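Local coordinates for protein aminodeoxyfutalosine deaminase (Deinococcus radiodurans, PDB 2IMR) that deaminates aminodeoxyfutalosine to futalosine in menaquinone biosynthesis, using one zinc ion per subunit, and acts more weakly on several adenosine-like nucleosides, at residues P236-L248 and V294-V307. Sequence-based numbering, arbitrary orientation.
Sequences PLQIHVAEHPTEL and VLAARPTLVHMVNV. With ZN (zinc ion), chain B.
Two neighbouring parallel strands of the amidohydrolase barrel, 238-241 and 300-303, pair here and open at their C-terminal ends into the zinc site. Backbone bonds run from T300 N to L237 O, through I239 and V302, to M304 N on V241 O; the bond from V302 N to I239 O is nearly straight (2.8 Å, 177°). Past the strands A242 O takes over, receiving N306 N at 2.9 Å and, weakly, V305 N, so the two loops stay joined. The N306 side chain lies against P245, OD1 3.4 Å from CB, at the start of helix 245-253.

Q238, H240 and V302 share the face turned to the metal. H240 NE2 binds zinc at 2.1 Å, beside H99 and H101, while its ND1 is tied to H213 O. V302 CG2 touches Q238 OE1, the oxygen that also hydrogen-bonds H99 ND1 and so helps position a ligand from the second shell. The H303 ring lies between V302 CG1, over the centre of one face, and E243, whose CG and OE2 cover the other. E243, probably the proton donor, reaches there with CG anti to its own N (chi1 179°) and the chain extended; its OE1 bonds Y114 OH. The zinc-bound water sits at the edge of the H303 ring, in its plane, 3.0 Å from NE2, and H303 CD2 comes to the edge of the H240 ring, 3.8 Å from H240 CD2. Replacing H303 with alanine would probably leave that water without its NE2 partner and E243 without the ring it lies on.

On the face that I239 shares with L301, I239 CD1 packs on P299 and V294; beyond the strand end V241 CB lies 3.7 Å from M304 SD. Zinc-binding histidines at the C-terminal ends of barrel strands are characteristic of the metallo-dependent hydrolase TIM barrel.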
# COMPACT_ATOMS: atom_id res chain seq x y z
N PRO A 236 -0.41 13.73 1.31
CA PRO A 236 -1.09 12.49 0.92
C PRO A 236 -1.66 11.77 2.13
O PRO A 236 -1.15 11.90 3.25
CB PRO A 236 0.02 11.70 0.21
CG PRO A 236 1.27 12.20 0.85
CD PRO A 236 1.01 13.69 0.95
N LEU A 237 -2.74 11.02 1.92
CA LEU A 237 -3.40 10.29 2.99
C LEU A 237 -3.51 8.80 2.69
O LEU A 237 -3.60 8.39 1.54
CB LEU A 237 -4.82 10.81 3.20
CG LEU A 237 -5.12 12.17 3.85
CD1 LEU A 237 -6.56 12.57 3.53
CD2 LEU A 237 -4.90 12.08 5.35
N GLN A 238 -3.48 8.00 3.75
CA GLN A 238 -3.68 6.55 3.65
C GLN A 238 -4.49 6.17 4.89
O GLN A 238 -4.14 6.55 6.01
CB GLN A 238 -2.36 5.77 3.61
CG GLN A 238 -1.98 5.33 2.20
CD GLN A 238 -0.88 4.28 2.16
OE1 GLN A 238 -0.88 3.33 2.94
NE2 GLN A 238 0.04 4.42 1.21
N ILE A 239 -5.59 5.46 4.66
CA ILE A 239 -6.47 5.02 5.74
C ILE A 239 -6.73 3.52 5.54
O ILE A 239 -7.03 3.09 4.43
CB ILE A 239 -7.86 5.75 5.68
CG1 ILE A 239 -7.66 7.26 5.62
CG2 ILE A 239 -8.71 5.37 6.89
CD1 ILE A 239 -8.94 8.03 5.38
N HIS A 240 -6.59 2.73 6.61
CA HIS A 240 -6.87 1.29 6.51
C HIS A 240 -8.39 1.19 6.59
O HIS A 240 -8.98 1.63 7.57
CB HIS A 240 -6.29 0.51 7.69
CG HIS A 240 -4.81 0.63 7.84
ND1 HIS A 240 -4.22 1.60 8.62
CD2 HIS A 240 -3.80 -0.12 7.34
CE1 HIS A 240 -2.91 1.44 8.61
NE2 HIS A 240 -2.63 0.40 7.84
N VAL A 241 -9.02 0.59 5.59
CA VAL A 241 -10.48 0.50 5.61
C VAL A 241 -11.03 -0.87 5.24
O VAL A 241 -10.59 -1.48 4.26
CB VAL A 241 -11.10 1.55 4.65
CG1 VAL A 241 -12.62 1.50 4.72
CG2 VAL A 241 -10.59 2.94 5.03
N ALA A 242 -12.00 -1.33 6.03
CA ALA A 242 -12.68 -2.61 5.81
C ALA A 242 -11.74 -3.81 5.62
O ALA A 242 -11.97 -4.68 4.77
CB ALA A 242 -13.61 -2.50 4.60
N GLU A 243 -10.70 -3.86 6.45
CA GLU A 243 -9.72 -4.94 6.36
C GLU A 243 -10.30 -6.31 6.71
O GLU A 243 -10.16 -7.25 5.93
CB GLU A 243 -8.51 -4.65 7.26
CG GLU A 243 -7.46 -5.76 7.23
CD GLU A 243 -6.24 -5.45 8.06
OE1 GLU A 243 -6.35 -4.60 8.97
OE2 GLU A 243 -5.18 -6.06 7.81
N HIS A 244 -10.95 -6.42 7.87
CA HIS A 244 -11.53 -7.68 8.33
C HIS A 244 -13.06 -7.64 8.23
O HIS A 244 -13.67 -6.58 8.41
CB HIS A 244 -11.08 -7.94 9.78
CG HIS A 244 -11.27 -9.35 10.24
ND1 HIS A 244 -12.44 -9.80 10.82
CD2 HIS A 244 -10.43 -10.42 10.20
CE1 HIS A 244 -12.31 -11.08 11.12
NE2 HIS A 244 -11.11 -11.48 10.75
N PRO A 245 -13.70 -8.78 7.94
CA PRO A 245 -15.17 -8.77 7.84
C PRO A 245 -15.90 -8.27 9.08
O PRO A 245 -16.99 -7.71 8.98
CB PRO A 245 -15.51 -10.23 7.50
CG PRO A 245 -14.35 -11.01 8.06
CD PRO A 245 -13.17 -10.13 7.70
N THR A 246 -15.30 -8.47 10.25
CA THR A 246 -15.92 -8.03 11.50
C THR A 246 -16.00 -6.50 11.60
O THR A 246 -16.73 -5.97 12.45
CB THR A 246 -15.19 -8.60 12.73
OG1 THR A 246 -13.78 -8.39 12.60
CG2 THR A 246 -15.45 -10.10 12.85
N GLU A 247 -15.26 -5.79 10.75
CA GLU A 247 -15.32 -4.33 10.75
C GLU A 247 -16.62 -3.92 10.06
O GLU A 247 -17.35 -3.05 10.54
CB GLU A 247 -14.12 -3.74 10.00
CG GLU A 247 -14.14 -2.20 9.96
CD GLU A 247 -13.03 -1.62 9.11
OE1 GLU A 247 -11.93 -2.22 9.08
OE2 GLU A 247 -13.24 -0.55 8.49
N LEU A 248 -16.91 -4.56 8.93
CA LEU A 248 -18.14 -4.26 8.21
C LEU A 248 -19.34 -4.61 9.09
O LEU A 248 -20.35 -3.90 9.12
CB LEU A 248 -18.21 -5.06 6.91
CG LEU A 248 -19.52 -5.00 6.12
CD1 LEU A 248 -19.79 -3.57 5.65
CD2 LEU A 248 -19.42 -5.95 4.94
N VAL A 294 -14.85 12.73 4.06
CA VAL A 294 -13.43 12.40 4.07
C VAL A 294 -12.92 11.94 2.70
O VAL A 294 -11.77 12.20 2.35
CB VAL A 294 -13.14 11.30 5.12
CG1 VAL A 294 -11.69 10.86 5.05
CG2 VAL A 294 -13.45 11.84 6.51
N LEU A 295 -13.77 11.27 1.91
CA LEU A 295 -13.32 10.81 0.60
C LEU A 295 -13.08 11.97 -0.36
O LEU A 295 -12.44 11.80 -1.40
CB LEU A 295 -14.33 9.82 -0.00
CG LEU A 295 -14.53 8.53 0.81
CD1 LEU A 295 -15.27 7.51 -0.01
CD2 LEU A 295 -13.18 7.96 1.24
N ALA A 296 -13.57 13.14 0.01
CA ALA A 296 -13.40 14.34 -0.80
C ALA A 296 -11.93 14.68 -0.94
O ALA A 296 -11.51 15.28 -1.93
CB ALA A 296 -14.15 15.51 -0.16
N ALA A 297 -11.13 14.30 0.06
CA ALA A 297 -9.70 14.56 0.05
C ALA A 297 -8.93 13.53 -0.79
O ALA A 297 -7.70 13.58 -0.88
CB ALA A 297 -9.17 14.58 1.48
N ARG A 298 -9.66 12.61 -1.41
CA ARG A 298 -9.08 11.55 -2.23
C ARG A 298 -8.00 10.74 -1.51
O ARG A 298 -6.92 10.50 -2.06
CB ARG A 298 -8.48 12.12 -3.53
CG ARG A 298 -9.49 12.45 -4.62
CD ARG A 298 -8.75 12.82 -5.90
NE ARG A 298 -7.82 13.92 -5.67
CZ ARG A 298 -6.65 14.05 -6.29
NH1 ARG A 298 -6.26 13.15 -7.19
NH2 ARG A 298 -5.86 15.08 -6.02
N PRO A 299 -8.27 10.31 -0.27
CA PRO A 299 -7.27 9.53 0.46
C PRO A 299 -7.11 8.16 -0.18
O PRO A 299 -8.05 7.64 -0.78
CB PRO A 299 -7.87 9.43 1.85
CG PRO A 299 -9.34 9.31 1.55
CD PRO A 299 -9.53 10.40 0.51
N THR A 300 -5.92 7.58 -0.05
CA THR A 300 -5.69 6.24 -0.57
C THR A 300 -6.23 5.29 0.50
O THR A 300 -5.89 5.42 1.68
CB THR A 300 -4.19 5.97 -0.82
OG1 THR A 300 -3.74 6.80 -1.89
CG2 THR A 300 -3.96 4.51 -1.18
N LEU A 301 -7.08 4.36 0.09
CA LEU A 301 -7.69 3.41 1.02
C LEU A 301 -6.96 2.07 0.97
O LEU A 301 -6.80 1.48 -0.10
CB LEU A 301 -9.17 3.23 0.68
CG LEU A 301 -9.95 4.54 0.57
CD1 LEU A 301 -11.40 4.24 0.18
CD2 LEU A 301 -9.90 5.32 1.89
N VAL A 302 -6.55 1.59 2.14
CA VAL A 302 -5.80 0.34 2.23
C VAL A 302 -6.64 -0.87 2.65
O VAL A 302 -7.51 -0.77 3.51
CB VAL A 302 -4.63 0.50 3.21
CG1 VAL A 302 -3.76 -0.75 3.22
CG2 VAL A 302 -3.81 1.73 2.82
N HIS A 303 -6.34 -2.01 2.01
CA HIS A 303 -7.00 -3.29 2.24
C HIS A 303 -8.33 -3.34 1.49
O HIS A 303 -8.42 -3.98 0.45
CB HIS A 303 -7.18 -3.55 3.74
CG HIS A 303 -5.88 -3.71 4.47
ND1 HIS A 303 -4.90 -4.60 4.06
CD2 HIS A 303 -5.38 -3.08 5.56
CE1 HIS A 303 -3.86 -4.50 4.86
NE2 HIS A 303 -4.12 -3.59 5.78
N MET A 304 -9.35 -2.68 2.02
CA MET A 304 -10.64 -2.61 1.34
C MET A 304 -11.14 -3.97 0.87
O MET A 304 -11.59 -4.13 -0.27
CB MET A 304 -10.51 -1.69 0.13
CG MET A 304 -10.23 -0.25 0.48
SD MET A 304 -11.71 0.49 1.18
CE MET A 304 -12.64 0.83 -0.34
N VAL A 305 -11.07 -4.96 1.76
CA VAL A 305 -11.49 -6.31 1.42
C VAL A 305 -12.98 -6.53 1.58
O VAL A 305 -13.63 -7.12 0.73
CB VAL A 305 -10.73 -7.34 2.30
CG1 VAL A 305 -11.30 -8.74 2.11
CG2 VAL A 305 -9.25 -7.32 1.94
N ASN A 306 -13.53 -6.03 2.68
CA ASN A 306 -14.94 -6.24 2.95
C ASN A 306 -15.79 -5.02 2.62
O ASN A 306 -16.20 -4.26 3.50
CB ASN A 306 -15.07 -6.68 4.40
CG ASN A 306 -14.29 -7.96 4.66
OD1 ASN A 306 -14.79 -9.06 4.40
ND2 ASN A 306 -13.06 -7.83 5.15
N VAL A 307 -16.06 -4.85 1.33
CA VAL A 307 -16.84 -3.74 0.83
C VAL A 307 -17.98 -4.26 -0.04
O VAL A 307 -17.99 -5.42 -0.45
CB VAL A 307 -15.97 -2.78 -0.02
CG1 VAL A 307 -14.83 -2.22 0.83
CG2 VAL A 307 -15.43 -3.51 -1.24
ZN ZN B . -1.07 -0.95 7.56
O HOH W 1 -3.89 10.89 -0.72
O HOH W 2 -1.71 8.33 -0.35
O HOH W 3 -1.77 -2.59 7.38